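PDB 4GN1: Ras-associated and pleckstrin homology domains-containing protein 1 from Homo sapiens, which mediates localized membrane signals, is implicated in regulating lamellipodial dynamics, targets EVL and VASP to the leading edge and interacts with RAC1. Local coordinates for residues A[18-23]-A[29-34]; A[54-59]-A[217-222]; A[101-106]-A[117-122]; A[123-128]-A[243-248]; A[154-159]-A[172-177]. One frame throughout, in Å; residues are numbered along the deposited sequence. Where two conformers were deposited one is given.

Interaction 1 (A[18-23]-A[29-34]); sequences KTMMVD and RQVLDN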
# COMPACT_ATOMS: atom_id res chain seq x y z
N LYS A 18 15.43 -17.50 -5.23
CA LYS A 18 15.63 -17.90 -6.61
C LYS A 18 16.02 -16.69 -7.43
O LYS A 18 15.57 -15.59 -7.14
CB LYS A 18 14.36 -18.54 -7.20
CG LYS A 18 14.25 -20.03 -6.91
CD LYS A 18 12.83 -20.56 -7.12
CE LYS A 18 12.66 -22.00 -6.63
NZ LYS A 18 11.21 -22.39 -6.62
N THR A 19 16.86 -16.88 -8.44
CA THR A 19 17.11 -15.77 -9.36
C THR A 19 16.22 -15.91 -10.56
O THR A 19 15.74 -16.98 -10.86
CB THR A 19 18.56 -15.69 -9.83
OG1 THR A 19 18.94 -16.95 -10.41
CG2 THR A 19 19.47 -15.32 -8.69
N MET A 20 16.00 -14.80 -11.26
CA MET A 20 15.28 -14.85 -12.50
C MET A 20 15.54 -13.58 -13.27
O MET A 20 15.73 -12.51 -12.68
CB MET A 20 13.78 -15.05 -12.24
CG MET A 20 13.03 -13.83 -11.74
SD MET A 20 11.29 -13.92 -12.21
CE MET A 20 11.22 -15.31 -13.37
N MET A 21 15.56 -13.70 -14.59
CA MET A 21 15.81 -12.55 -15.42
C MET A 21 14.53 -11.75 -15.69
O MET A 21 13.50 -12.30 -16.01
CB MET A 21 16.46 -13.00 -16.74
CG MET A 21 17.00 -11.85 -17.57
SD MET A 21 17.71 -12.44 -19.11
CE MET A 21 16.23 -13.00 -19.99
N VAL A 22 14.61 -10.43 -15.54
CA VAL A 22 13.53 -9.52 -15.92
C VAL A 22 14.11 -8.54 -16.95
O VAL A 22 15.31 -8.46 -17.10
CB VAL A 22 12.98 -8.75 -14.69
CG1 VAL A 22 12.47 -9.72 -13.64
CG2 VAL A 22 14.06 -7.84 -14.10
N ASP A 23 13.27 -7.82 -17.68
CA ASP A 23 13.77 -6.78 -18.55
C ASP A 23 13.13 -5.42 -18.22
O ASP A 23 12.14 -5.36 -17.48
CB ASP A 23 13.59 -7.15 -20.03
CG ASP A 23 12.14 -7.04 -20.50
OD1 ASP A 23 11.44 -6.07 -20.15
OD2 ASP A 23 11.70 -7.93 -21.22
N ARG A 29 3.20 -7.50 -12.88
CA ARG A 29 2.28 -8.52 -13.40
C ARG A 29 3.01 -9.51 -14.27
O ARG A 29 2.95 -10.71 -14.03
CB ARG A 29 1.11 -7.87 -14.17
CG ARG A 29 0.29 -8.79 -15.07
CD ARG A 29 -0.20 -10.07 -14.36
NE ARG A 29 -0.81 -9.78 -13.06
CZ ARG A 29 -0.86 -10.64 -12.04
NH1 ARG A 29 -0.33 -11.84 -12.16
NH2 ARG A 29 -1.43 -10.28 -10.89
N GLN A 30 3.73 -9.02 -15.27
CA GLN A 30 4.52 -9.90 -16.12
C GLN A 30 5.58 -10.72 -15.39
O GLN A 30 5.81 -11.87 -15.73
CB GLN A 30 5.18 -9.10 -17.24
CG GLN A 30 4.22 -8.76 -18.37
CD GLN A 30 4.80 -7.76 -19.32
OE1 GLN A 30 5.05 -6.59 -18.97
NE2 GLN A 30 4.99 -8.19 -20.56
N VAL A 31 6.23 -10.10 -14.41
CA VAL A 31 7.24 -10.76 -13.60
C VAL A 31 6.60 -11.82 -12.72
O VAL A 31 7.11 -12.93 -12.65
CB VAL A 31 7.99 -9.72 -12.74
CG1 VAL A 31 8.75 -10.37 -11.59
CG2 VAL A 31 8.88 -8.85 -13.64
N LEU A 32 5.49 -11.49 -12.08
CA LEU A 32 4.72 -12.48 -11.32
C LEU A 32 4.23 -13.67 -12.17
O LEU A 32 4.28 -14.82 -11.71
CB LEU A 32 3.53 -11.83 -10.64
CG LEU A 32 3.85 -10.99 -9.40
CD1 LEU A 32 2.61 -10.21 -9.00
CD2 LEU A 32 4.32 -11.84 -8.24
N ASP A 33 3.76 -13.40 -13.39
CA ASP A 33 3.35 -14.50 -14.26
C ASP A 33 4.49 -15.49 -14.49
O ASP A 33 4.28 -16.73 -14.51
CB ASP A 33 2.71 -14.01 -15.56
CG ASP A 33 1.35 -13.36 -15.33
OD1 ASP A 33 0.74 -13.48 -14.27
OD2 ASP A 33 0.85 -12.69 -16.23
N ASN A 34 5.70 -14.96 -14.61
CA ASN A 34 6.89 -15.79 -14.72
C ASN A 34 7.22 -16.52 -13.42
O ASN A 34 7.47 -17.72 -13.44
CB ASN A 34 8.10 -14.98 -15.22
CG ASN A 34 7.98 -14.63 -16.68
OD1 ASN A 34 7.19 -15.22 -17.40
ND2 ASN A 34 8.74 -13.64 -17.12
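M20 and V22 lean on V31 and N34 where helix 28-39 packs against edge strand 17-23 in the ubiquitin-like Ras-associating domain. The strand and helix segments run roughly antiparallel (156°), their axes 9.7 Å apart at closest, bridged by side chains without any hydrogen bond between the segments. M20 reaches the helix through its terminal methyl. Its CG sits between the backbone N and the carbonyl carbon (chi1 75°), and the chain bends at chi3 (-11°), off the staggered values. The bend brings CE 3.6 Å from N34 CB, the two side chains crossing at about a right angle, so a methyl group meets the aliphatic root of the asparagine. SD passes V31 more loosely, 4.4 Å from V31 CG1. Further along the strand, both valines are buried and meet through one branch each, V22 CG1 lying 3.7 Å from V31 CG2. I8 of strand 5-11 touches both M20 and V22, continuing the apolar layer. On the helix, R29 is pinned by D64 through NH2 and by D33 one turn on; R29 NH1 reaches D33 OD1 at 2.9 Å from the syn side, OD1 almost in the guanidinium plane but NH1 tilted well out of the carboxylate plane.

Interaction 2 (A[54-59]-A[217-222]); sequences SELQME and IKYLCC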
# COMPACT_ATOMS: atom_id res chain seq x y z
N SER A 54 14.86 -1.96 3.82
CA SER A 54 15.60 -2.59 4.91
C SER A 54 16.05 -1.62 6.00
O SER A 54 15.99 -1.96 7.18
CB SER A 54 16.80 -3.33 4.35
OG SER A 54 17.27 -4.25 5.30
N GLU A 55 16.50 -0.43 5.62
CA GLU A 55 16.87 0.64 6.54
C GLU A 55 15.75 1.12 7.44
O GLU A 55 16.00 1.75 8.49
CB GLU A 55 17.36 1.84 5.74
CG GLU A 55 18.87 1.92 5.63
CD GLU A 55 19.52 2.13 6.99
OE1 GLU A 55 19.38 3.24 7.56
OE2 GLU A 55 20.15 1.19 7.49
N LEU A 56 14.51 0.84 7.04
CA LEU A 56 13.34 1.45 7.63
C LEU A 56 12.34 0.42 8.10
O LEU A 56 11.26 0.78 8.57
CB LEU A 56 12.68 2.35 6.60
CG LEU A 56 13.43 3.63 6.20
CD1 LEU A 56 12.74 4.34 5.04
CD2 LEU A 56 13.64 4.57 7.39
N GLN A 57 12.69 -0.86 7.95
CA GLN A 57 11.91 -1.97 8.48
C GLN A 57 10.41 -1.87 8.10
O GLN A 57 9.52 -1.93 8.95
CB GLN A 57 12.13 -2.09 9.99
CG GLN A 57 12.04 -3.51 10.55
CD GLN A 57 12.29 -3.57 12.05
OE1 GLN A 57 13.43 -3.46 12.51
NE2 GLN A 57 11.22 -3.75 12.83
N MET A 58 10.14 -1.74 6.81
CA MET A 58 8.77 -1.68 6.34
C MET A 58 8.65 -2.40 5.00
O MET A 58 9.65 -2.83 4.42
CB MET A 58 8.32 -0.21 6.25
CG MET A 58 9.16 0.60 5.28
SD MET A 58 8.71 2.33 5.14
CE MET A 58 9.60 3.01 6.54
N GLU A 59 7.44 -2.53 4.47
CA GLU A 59 7.31 -3.27 3.22
C GLU A 59 6.07 -2.86 2.46
O GLU A 59 5.10 -2.41 3.06
CB GLU A 59 7.26 -4.77 3.51
CG GLU A 59 5.99 -5.18 4.22
CD GLU A 59 5.81 -6.68 4.34
OE1 GLU A 59 6.84 -7.41 4.47
OE2 GLU A 59 4.62 -7.11 4.34
N ILE A 217 9.70 11.16 5.98
CA ILE A 217 8.96 9.93 6.10
C ILE A 217 7.87 10.20 7.13
O ILE A 217 8.16 10.73 8.20
CB ILE A 217 9.88 8.78 6.56
CG1 ILE A 217 11.08 8.61 5.60
CG2 ILE A 217 9.09 7.50 6.67
CD1 ILE A 217 12.19 7.69 6.06
N LYS A 218 6.62 9.86 6.80
CA LYS A 218 5.49 10.01 7.71
C LYS A 218 5.08 8.65 8.28
O LYS A 218 4.88 7.69 7.53
CB LYS A 218 4.32 10.63 6.97
CG LYS A 218 4.60 12.01 6.42
CD LYS A 218 4.84 12.98 7.55
CE LYS A 218 4.98 14.41 7.08
NZ LYS A 218 5.68 15.20 8.12
N TYR A 219 4.94 8.59 9.61
CA TYR A 219 4.55 7.35 10.29
C TYR A 219 3.20 7.45 10.97
O TYR A 219 2.98 8.35 11.77
CB TYR A 219 5.58 7.00 11.35
CG TYR A 219 6.97 6.80 10.81
CD1 TYR A 219 7.45 5.54 10.61
CD2 TYR A 219 7.81 7.88 10.55
CE1 TYR A 219 8.73 5.33 10.15
CE2 TYR A 219 9.10 7.69 10.08
CZ TYR A 219 9.55 6.41 9.88
OH TYR A 219 10.81 6.16 9.41
N LEU A 220 2.31 6.53 10.65
CA LEU A 220 0.96 6.54 11.20
C LEU A 220 0.64 5.21 11.90
O LEU A 220 1.05 4.14 11.43
CB LEU A 220 -0.06 6.81 10.10
CG LEU A 220 0.05 8.17 9.42
CD1 LEU A 220 -0.83 8.26 8.17
CD2 LEU A 220 -0.29 9.27 10.41
N CYS A 221 -0.08 5.29 13.01
CA CYS A 221 -0.47 4.11 13.78
C CYS A 221 -1.98 4.07 13.97
O CYS A 221 -2.59 5.08 14.34
CB CYS A 221 0.23 4.08 15.14
SG CYS A 221 -0.13 2.61 16.11
N CYS A 222 -2.57 2.91 13.73
CA CYS A 222 -4.01 2.79 13.77
C CYS A 222 -4.42 2.01 15.01
O CYS A 222 -3.62 1.26 15.56
CB CYS A 222 -4.50 2.08 12.52
SG CYS A 222 -4.02 2.92 11.00
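The interface between the Ras-associating and pleckstrin homology domains is bridged here, with L56 and M58 of the former meeting I217 and Y219 of the latter. All four are buried, and the contact is van der Waals in kind, without hydrogen bonds. L56 and I217 approach tip to tip: I217 CD1 lies 3.5 Å from L56 CD1 and 3.7 Å from L56 CD2, so both leucine branches straddle one methyl. The Y219 side chain crosses that of L56 at about a right angle. A G1 beta bulge at Q57 and M58 accompanies the turn into strand 58-61, L56 and M58 both pointing toward 217-222. Hydrogen bonds tie the same loop: Q57 NE2 donates to Q189 O, and L56 O accepts from the hydroxyl of Y191, a tyrosine phosphorylated by ABL1 but unmodified here. K141 makes a cation-pi contact with the Y219 ring. That ring is met obliquely by M58, whose terminal bend (chi3 84°) leaves CE 4.4 Å from Y219 CE1, while Y219 OH stands 3.8 Å from L56 CD2.

Interaction 3 (A[101-106]-A[117-122]); sequences YLLGKK and EVLLEE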
# COMPACT_ATOMS: atom_id res chain seq x y z
N TYR A 101 -15.06 -1.38 2.15
CA TYR A 101 -14.11 -0.28 2.06
C TYR A 101 -14.74 0.96 1.49
O TYR A 101 -14.42 2.07 1.96
CB TYR A 101 -12.89 -0.68 1.23
CG TYR A 101 -12.20 -1.90 1.79
CD1 TYR A 101 -12.69 -3.18 1.51
CD2 TYR A 101 -11.07 -1.77 2.60
CE1 TYR A 101 -12.07 -4.30 2.02
CE2 TYR A 101 -10.44 -2.89 3.12
CZ TYR A 101 -10.94 -4.15 2.82
OH TYR A 101 -10.34 -5.28 3.33
N LEU A 102 -15.62 0.78 0.50
CA LEU A 102 -16.20 1.89 -0.29
C LEU A 102 -17.50 2.44 0.30
O LEU A 102 -18.01 3.48 -0.13
CB LEU A 102 -16.40 1.47 -1.74
CG LEU A 102 -15.21 0.79 -2.43
CD1 LEU A 102 -15.62 0.32 -3.82
CD2 LEU A 102 -13.98 1.69 -2.49
N LEU A 103 -18.06 1.70 1.26
CA LEU A 103 -19.01 2.25 2.22
C LEU A 103 -18.30 1.90 3.50
O LEU A 103 -17.71 0.80 3.63
CB LEU A 103 -20.35 1.53 2.19
CG LEU A 103 -20.67 0.73 0.94
CD1 LEU A 103 -21.52 -0.47 1.30
CD2 LEU A 103 -21.31 1.60 -0.13
N GLY A 104 -18.33 2.84 4.44
CA GLY A 104 -17.59 2.67 5.67
C GLY A 104 -18.13 3.67 6.65
O GLY A 104 -17.90 4.86 6.49
N LYS A 105 -18.88 3.20 7.65
CA LYS A 105 -19.23 1.78 7.87
C LYS A 105 -18.06 0.84 8.10
O LYS A 105 -17.78 -0.07 7.29
CB LYS A 105 -20.22 1.24 6.81
CG LYS A 105 -21.62 1.01 7.37
CD LYS A 105 -22.17 2.20 8.16
CE LYS A 105 -22.58 3.37 7.26
NZ LYS A 105 -23.63 2.96 6.28
N LYS A 106 -17.37 1.09 9.21
CA LYS A 106 -16.34 0.19 9.70
C LYS A 106 -16.96 -1.20 9.84
O LYS A 106 -16.31 -2.22 9.59
CB LYS A 106 -15.77 0.69 11.03
CG LYS A 106 -14.42 0.09 11.40
CD LYS A 106 -13.58 1.08 12.19
CE LYS A 106 -12.28 0.45 12.67
NZ LYS A 106 -12.48 -0.35 13.91
N GLU A 117 -19.88 -5.88 -8.16
CA GLU A 117 -19.56 -5.45 -9.53
C GLU A 117 -20.08 -4.02 -9.78
O GLU A 117 -19.31 -3.13 -10.16
CB GLU A 117 -20.19 -6.42 -10.52
CG GLU A 117 -19.27 -6.83 -11.66
CD GLU A 117 -20.01 -7.46 -12.85
OE1 GLU A 117 -21.23 -7.79 -12.75
OE2 GLU A 117 -19.37 -7.62 -13.92
N VAL A 118 -21.38 -3.80 -9.56
CA VAL A 118 -21.97 -2.48 -9.72
C VAL A 118 -21.22 -1.44 -8.89
O VAL A 118 -20.88 -0.36 -9.37
CB VAL A 118 -23.49 -2.47 -9.37
CG1 VAL A 118 -24.02 -1.05 -9.23
CG2 VAL A 118 -24.30 -3.23 -10.42
N LEU A 119 -20.96 -1.78 -7.63
CA LEU A 119 -20.33 -0.84 -6.72
C LEU A 119 -18.92 -0.40 -7.17
O LEU A 119 -18.53 0.75 -6.95
CB LEU A 119 -20.29 -1.46 -5.32
CG LEU A 119 -19.70 -0.68 -4.15
CD1 LEU A 119 -20.55 0.56 -3.87
CD2 LEU A 119 -19.60 -1.57 -2.92
N LEU A 120 -18.15 -1.30 -7.79
CA LEU A 120 -16.80 -0.96 -8.25
C LEU A 120 -16.89 -0.14 -9.53
O LEU A 120 -16.11 0.79 -9.74
CB LEU A 120 -15.92 -2.21 -8.48
CG LEU A 120 -15.76 -3.18 -7.31
CD1 LEU A 120 -15.32 -4.55 -7.79
CD2 LEU A 120 -14.82 -2.62 -6.25
N GLU A 121 -17.85 -0.49 -10.38
CA GLU A 121 -18.11 0.32 -11.57
C GLU A 121 -18.42 1.76 -11.18
O GLU A 121 -17.77 2.68 -11.69
CB GLU A 121 -19.23 -0.29 -12.40
CG GLU A 121 -18.71 -1.38 -13.30
CD GLU A 121 -19.78 -2.34 -13.75
OE1 GLU A 121 -20.97 -2.02 -13.57
OE2 GLU A 121 -19.43 -3.41 -14.27
N GLU A 122 -19.36 1.96 -10.26
CA GLU A 122 -19.71 3.29 -9.77
C GLU A 122 -18.51 4.08 -9.23
O GLU A 122 -18.42 5.29 -9.46
CB GLU A 122 -20.81 3.21 -8.69
CG GLU A 122 -22.20 2.80 -9.19
CD GLU A 122 -23.28 2.79 -8.10
OE1 GLU A 122 -22.93 2.72 -6.89
OE2 GLU A 122 -24.48 2.83 -8.45
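L102 and L103 meet L119 and L120 with no flat group at the seam. The closest candidate, the ring of Y101, comes no nearer than 8.1 Å (Y101 CD1 to L120 CD2) and engages R226 of helix 225-240 in a cation-pi contact instead. What remains is branched aliphatic packing between an irregular loop and helix 113-124. L102 CD1 is the shared atom: it lies 3.9 Å from L120 CD2, the two side chains crossing at about a right angle, and 4.2 Å from L119 CG. L103 lies beside it on the loop, its end turning toward the helix so that L103 CD2 sits 4.0 Å from L119 CD1. L119 is therefore touched by both loop leucines. Its CG stands opposite the backbone N (chi1 -179°), which sends its branches outward to the loop, whereas L120 has CG beside its backbone N and comes in with one methyl. I237 of helix 225-240 and L94 of helix 93-96 also touch L102, and P98 touches L119 and L120. With no hydrogen bond or salt bridge across the segments, nothing polar fixes the direction of approach; shape and the exclusion of water from leucine methyls probably supply most of the attraction.

Interaction 4 (A[123-128]-A[243-248]); sequences CFCGSS and QLYMNY
F124 and Y245 set their rings nearly parallel, with 10° between the planes, yet slid so far apart that they barely overlap, their centroids being 5.9 Å from each other. This is not a full offset stack: what lies over the phenylalanine face is the root of the tyrosine, with Y245 CB 3.9 Å from F124 CG. The two side chains meet obliquely. Y245 has CG on the far side of CB from its backbone N (chi1 -171°), and its ring extends past F124 toward C125. There C125 SG makes a sulfur-aromatic contact, 3.3 Å from Y245 CE2 and 3.5 Å from Y245 CD2. The sulfur lies 4.4 Å from the ring centroid and 65° off the ring normal, so its approach is oblique, and the short carbon distances mark a tight fit. Thus F124 meets the base of Y245 while C125 meets its ring further out, both from the same short segment where helix 113-124 runs out into loop. The contact joins the end of helix 113-124 to helix 242-251, the last helix of this chain. F95 of helix 93-96 adjoins F124 and also touches Y245 and L244, while I237 of helix 225-240, the helix after the last PH strand, packs on F124.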
# COMPACT_ATOMS: atom_id res chain seq x y z
N CYS A 123 -17.59 3.43 -8.53
CA CYS A 123 -16.46 4.10 -7.88
C CYS A 123 -15.31 4.37 -8.84
O CYS A 123 -14.70 5.44 -8.82
CB CYS A 123 -15.96 3.27 -6.68
SG CYS A 123 -14.22 3.45 -6.19
N PHE A 124 -15.03 3.39 -9.69
CA PHE A 124 -13.83 3.44 -10.53
C PHE A 124 -14.02 3.81 -12.00
O PHE A 124 -13.09 4.33 -12.63
CB PHE A 124 -13.09 2.10 -10.46
CG PHE A 124 -12.41 1.83 -9.15
CD1 PHE A 124 -11.21 2.47 -8.82
CD2 PHE A 124 -12.95 0.89 -8.26
CE1 PHE A 124 -10.56 2.20 -7.61
CE2 PHE A 124 -12.32 0.61 -7.07
CZ PHE A 124 -11.13 1.27 -6.73
N CYS A 125 -15.21 3.55 -12.56
CA CYS A 125 -15.36 3.61 -14.01
C CYS A 125 -16.04 4.85 -14.59
O CYS A 125 -16.23 4.95 -15.80
CB CYS A 125 -16.00 2.33 -14.56
SG CYS A 125 -15.02 0.84 -14.23
N GLY A 126 -16.40 5.81 -13.74
CA GLY A 126 -17.02 7.05 -14.23
C GLY A 126 -15.96 7.84 -14.97
O GLY A 126 -14.92 7.32 -15.34
N SER A 127 -16.22 9.13 -15.18
CA SER A 127 -15.20 9.98 -15.78
C SER A 127 -14.03 10.15 -14.81
O SER A 127 -12.88 10.27 -15.23
CB SER A 127 -15.79 11.33 -16.23
OG SER A 127 -16.59 11.88 -15.21
N SER A 128 -14.34 10.14 -13.51
CA SER A 128 -13.31 10.14 -12.47
C SER A 128 -13.65 9.16 -11.34
O SER A 128 -14.81 8.74 -11.17
CB SER A 128 -13.07 11.54 -11.93
OG SER A 128 -13.97 11.83 -10.87
N GLN A 243 -6.76 2.59 -12.39
CA GLN A 243 -5.67 1.66 -12.67
C GLN A 243 -5.65 0.45 -11.71
O GLN A 243 -5.34 -0.67 -12.14
CB GLN A 243 -4.34 2.42 -12.65
CG GLN A 243 -3.10 1.57 -12.90
CD GLN A 243 -3.04 1.01 -14.31
OE1 GLN A 243 -3.38 -0.14 -14.52
NE2 GLN A 243 -2.62 1.81 -15.25
N LEU A 244 -5.99 0.66 -10.42
CA LEU A 244 -6.15 -0.47 -9.48
C LEU A 244 -7.16 -1.46 -10.02
O LEU A 244 -6.86 -2.67 -10.09
CB LEU A 244 -6.58 -0.05 -8.08
CG LEU A 244 -5.57 0.58 -7.13
CD1 LEU A 244 -6.20 0.81 -5.75
CD2 LEU A 244 -4.28 -0.24 -7.02
N TYR A 245 -8.32 -0.94 -10.43
CA TYR A 245 -9.39 -1.76 -11.01
C TYR A 245 -8.97 -2.52 -12.23
O TYR A 245 -9.28 -3.70 -12.37
CB TYR A 245 -10.63 -0.91 -11.35
CG TYR A 245 -11.88 -1.71 -11.74
CD1 TYR A 245 -12.32 -2.80 -10.98
CD2 TYR A 245 -12.64 -1.34 -12.86
CE1 TYR A 245 -13.47 -3.52 -11.33
CE2 TYR A 245 -13.80 -2.04 -13.21
CZ TYR A 245 -14.21 -3.12 -12.44
OH TYR A 245 -15.35 -3.83 -12.80
N MET A 246 -8.25 -1.85 -13.12
CA MET A 246 -7.69 -2.53 -14.28
C MET A 246 -6.71 -3.63 -13.89
O MET A 246 -6.66 -4.68 -14.56
CB MET A 246 -7.03 -1.52 -15.21
CG MET A 246 -7.98 -0.42 -15.67
SD MET A 246 -7.14 0.75 -16.75
CE MET A 246 -6.58 -0.34 -18.08
N ASN A 247 -5.95 -3.43 -12.82
CA ASN A 247 -5.04 -4.48 -12.36
C ASN A 247 -5.81 -5.70 -11.93
O ASN A 247 -5.46 -6.83 -12.31
CB ASN A 247 -4.15 -4.00 -11.22
CG ASN A 247 -3.16 -2.95 -11.66
OD1 ASN A 247 -3.01 -2.68 -12.85
ND2 ASN A 247 -2.47 -2.36 -10.70
N TYR A 248 -6.87 -5.47 -11.17
CA TYR A 248 -7.71 -6.54 -10.64
C TYR A 248 -8.37 -7.33 -11.79
O TYR A 248 -8.24 -8.55 -11.86
CB TYR A 248 -8.73 -5.97 -9.64
CG TYR A 248 -9.77 -6.95 -9.16
CD1 TYR A 248 -9.43 -7.99 -8.30
CD2 TYR A 248 -11.10 -6.84 -9.56
CE1 TYR A 248 -10.38 -8.90 -7.87
CE2 TYR A 248 -12.07 -7.75 -9.13
CZ TYR A 248 -11.69 -8.77 -8.29
OH TYR A 248 -12.62 -9.67 -7.87

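Interaction 5 (A[154-159]-A[172-177]); sequences LLRASG and RDLVCF
A partly exposed patch on the pleckstrin homology domain brings L154 and R156 of strand 148-156 against L174, in the loop just before strand 175-178. No hydrogen bond links the segments; the evidence is methyl contact. L174 CD1 is met by both partners, lying 4.0 Å from L154 CD1 and 3.6 Å from R156 NH2. The other leucine branch, L174 CD2, comes within 4.0 Å of L154 CB. The L154 and L174 side chains cross at about a right angle, whereas R156 comes at L174 on a slant. R156 gets there by running extended from CG to NE, which carries its guanidinium back over L154; L154 CD2 sits above one face of that group, toward its rim. The strand then reverses through a type I turn from R156 to G159, closed by a bond from G159 N to R156 O (3.0 Å) and its reciprocal from R156 N to G159 O. Strand 159-162, entered by this turn, runs between the two strands of the contact. Its Y161, an ABL1 target unphosphorylated here, makes a cation-pi contact with R156 and touches L174, linking strand 148-156, strand 159-162 and the approach to strand 175-178.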
# COMPACT_ATOMS: atom_id res chain seq x y z
N LEU A 154 -8.13 13.17 7.53
CA LEU A 154 -9.14 13.25 6.50
C LEU A 154 -8.53 13.07 5.11
O LEU A 154 -7.69 13.88 4.66
CB LEU A 154 -9.90 14.58 6.61
CG LEU A 154 -11.20 14.64 5.82
CD1 LEU A 154 -12.30 15.32 6.63
CD2 LEU A 154 -10.97 15.33 4.49
N LEU A 155 -8.96 12.00 4.44
CA LEU A 155 -8.53 11.70 3.08
C LEU A 155 -9.47 12.32 2.05
O LEU A 155 -10.67 11.99 2.01
CB LEU A 155 -8.44 10.18 2.87
CG LEU A 155 -8.10 9.68 1.46
CD1 LEU A 155 -6.60 9.82 1.16
CD2 LEU A 155 -8.58 8.24 1.27
N ARG A 156 -8.91 13.24 1.26
CA ARG A 156 -9.53 13.80 0.06
C ARG A 156 -8.80 13.25 -1.17
O ARG A 156 -7.65 12.81 -1.05
CB ARG A 156 -9.38 15.32 0.04
CG ARG A 156 -10.17 16.07 1.09
CD ARG A 156 -10.18 17.56 0.79
NE ARG A 156 -10.88 18.32 1.83
CZ ARG A 156 -10.30 19.07 2.76
NH1 ARG A 156 -8.97 19.18 2.83
NH2 ARG A 156 -11.04 19.73 3.65
N ALA A 157 -9.44 13.29 -2.33
CA ALA A 157 -8.80 12.93 -3.60
C ALA A 157 -7.53 13.76 -3.81
O ALA A 157 -6.63 13.37 -4.56
CB ALA A 157 -9.75 13.14 -4.75
N SER A 158 -7.45 14.89 -3.11
CA SER A 158 -6.29 15.79 -3.22
C SER A 158 -5.13 15.53 -2.21
O SER A 158 -4.17 16.31 -2.17
CB SER A 158 -6.75 17.26 -3.17
OG SER A 158 -7.50 17.52 -1.99
N GLY A 159 -5.22 14.44 -1.44
CA GLY A 159 -4.17 14.06 -0.47
C GLY A 159 -4.69 13.86 0.95
O GLY A 159 -5.89 13.86 1.20
N ARG A 172 -12.32 23.27 9.93
CA ARG A 172 -11.73 24.51 9.40
C ARG A 172 -10.19 24.54 9.50
O ARG A 172 -9.52 25.22 8.70
CB ARG A 172 -12.34 25.75 10.08
CG ARG A 172 -11.86 26.04 11.50
CD ARG A 172 -12.23 27.47 11.82
NE ARG A 172 -12.27 27.82 13.25
CZ ARG A 172 -13.04 27.25 14.17
NH1 ARG A 172 -13.84 26.22 13.87
NH2 ARG A 172 -13.00 27.69 15.42
N ASP A 173 -9.66 23.80 10.47
CA ASP A 173 -8.21 23.71 10.75
C ASP A 173 -7.53 22.49 10.11
O ASP A 173 -6.51 22.02 10.61
CB ASP A 173 -7.96 23.71 12.27
CG ASP A 173 -7.87 25.11 12.87
OD1 ASP A 173 -7.61 26.09 12.13
OD2 ASP A 173 -8.04 25.23 14.10
N LEU A 174 -8.11 22.00 9.01
CA LEU A 174 -7.46 20.98 8.18
C LEU A 174 -6.42 21.65 7.29
O LEU A 174 -6.77 22.51 6.48
CB LEU A 174 -8.49 20.21 7.32
CG LEU A 174 -9.39 19.18 8.03
CD1 LEU A 174 -10.61 18.87 7.17
CD2 LEU A 174 -8.65 17.90 8.42
N VAL A 175 -5.16 21.27 7.47
CA VAL A 175 -4.04 21.70 6.60
C VAL A 175 -3.46 20.49 5.86
O VAL A 175 -3.63 19.35 6.30
CB VAL A 175 -2.91 22.49 7.35
CG1 VAL A 175 -3.47 23.66 8.14
CG2 VAL A 175 -2.07 21.58 8.26
N CYS A 176 -2.78 20.73 4.74
CA CYS A 176 -2.16 19.62 4.01
C CYS A 176 -1.22 18.87 4.94
O CYS A 176 -0.37 19.49 5.60
CB CYS A 176 -1.41 20.09 2.76
SG CYS A 176 -0.63 18.74 1.82
N PHE A 177 -1.42 17.56 5.03
CA PHE A 177 -0.52 16.67 5.73
C PHE A 177 0.41 16.03 4.71
O PHE A 177 1.62 16.01 4.93
CB PHE A 177 -1.28 15.60 6.54
CG PHE A 177 -0.40 14.52 7.11
CD1 PHE A 177 0.36 14.74 8.26
CD2 PHE A 177 -0.32 13.26 6.50
CE1 PHE A 177 1.17 13.75 8.78
CE2 PHE A 177 0.50 12.26 7.00
CZ PHE A 177 1.25 12.50 8.14

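Interactions 2 and 4 are buried, interactions 1 and 3 partly so, and interaction 5 lies at the surface. None has a hydrogen bond between its segments, but the chemistry shifts: methionine, valine and asparagine CB in interaction 1, aliphatic, methionine and tyrosine groups in interaction 2, leucines alone in interaction 3, rings and sulfur in interaction 4, and an arginine beside leucines in interaction 5. Interactions 3 and 4 share helix 113-124 and touch, L120 CB lying 4.0 Å from Y245 CE1. Interaction 5 reaches interaction 2 through F177, whose CZ is 3.7 Å from K218 CD. Interaction 1 stays within the Ras-associating domain and interaction 5 within the PH domain; interaction 2 joins the two.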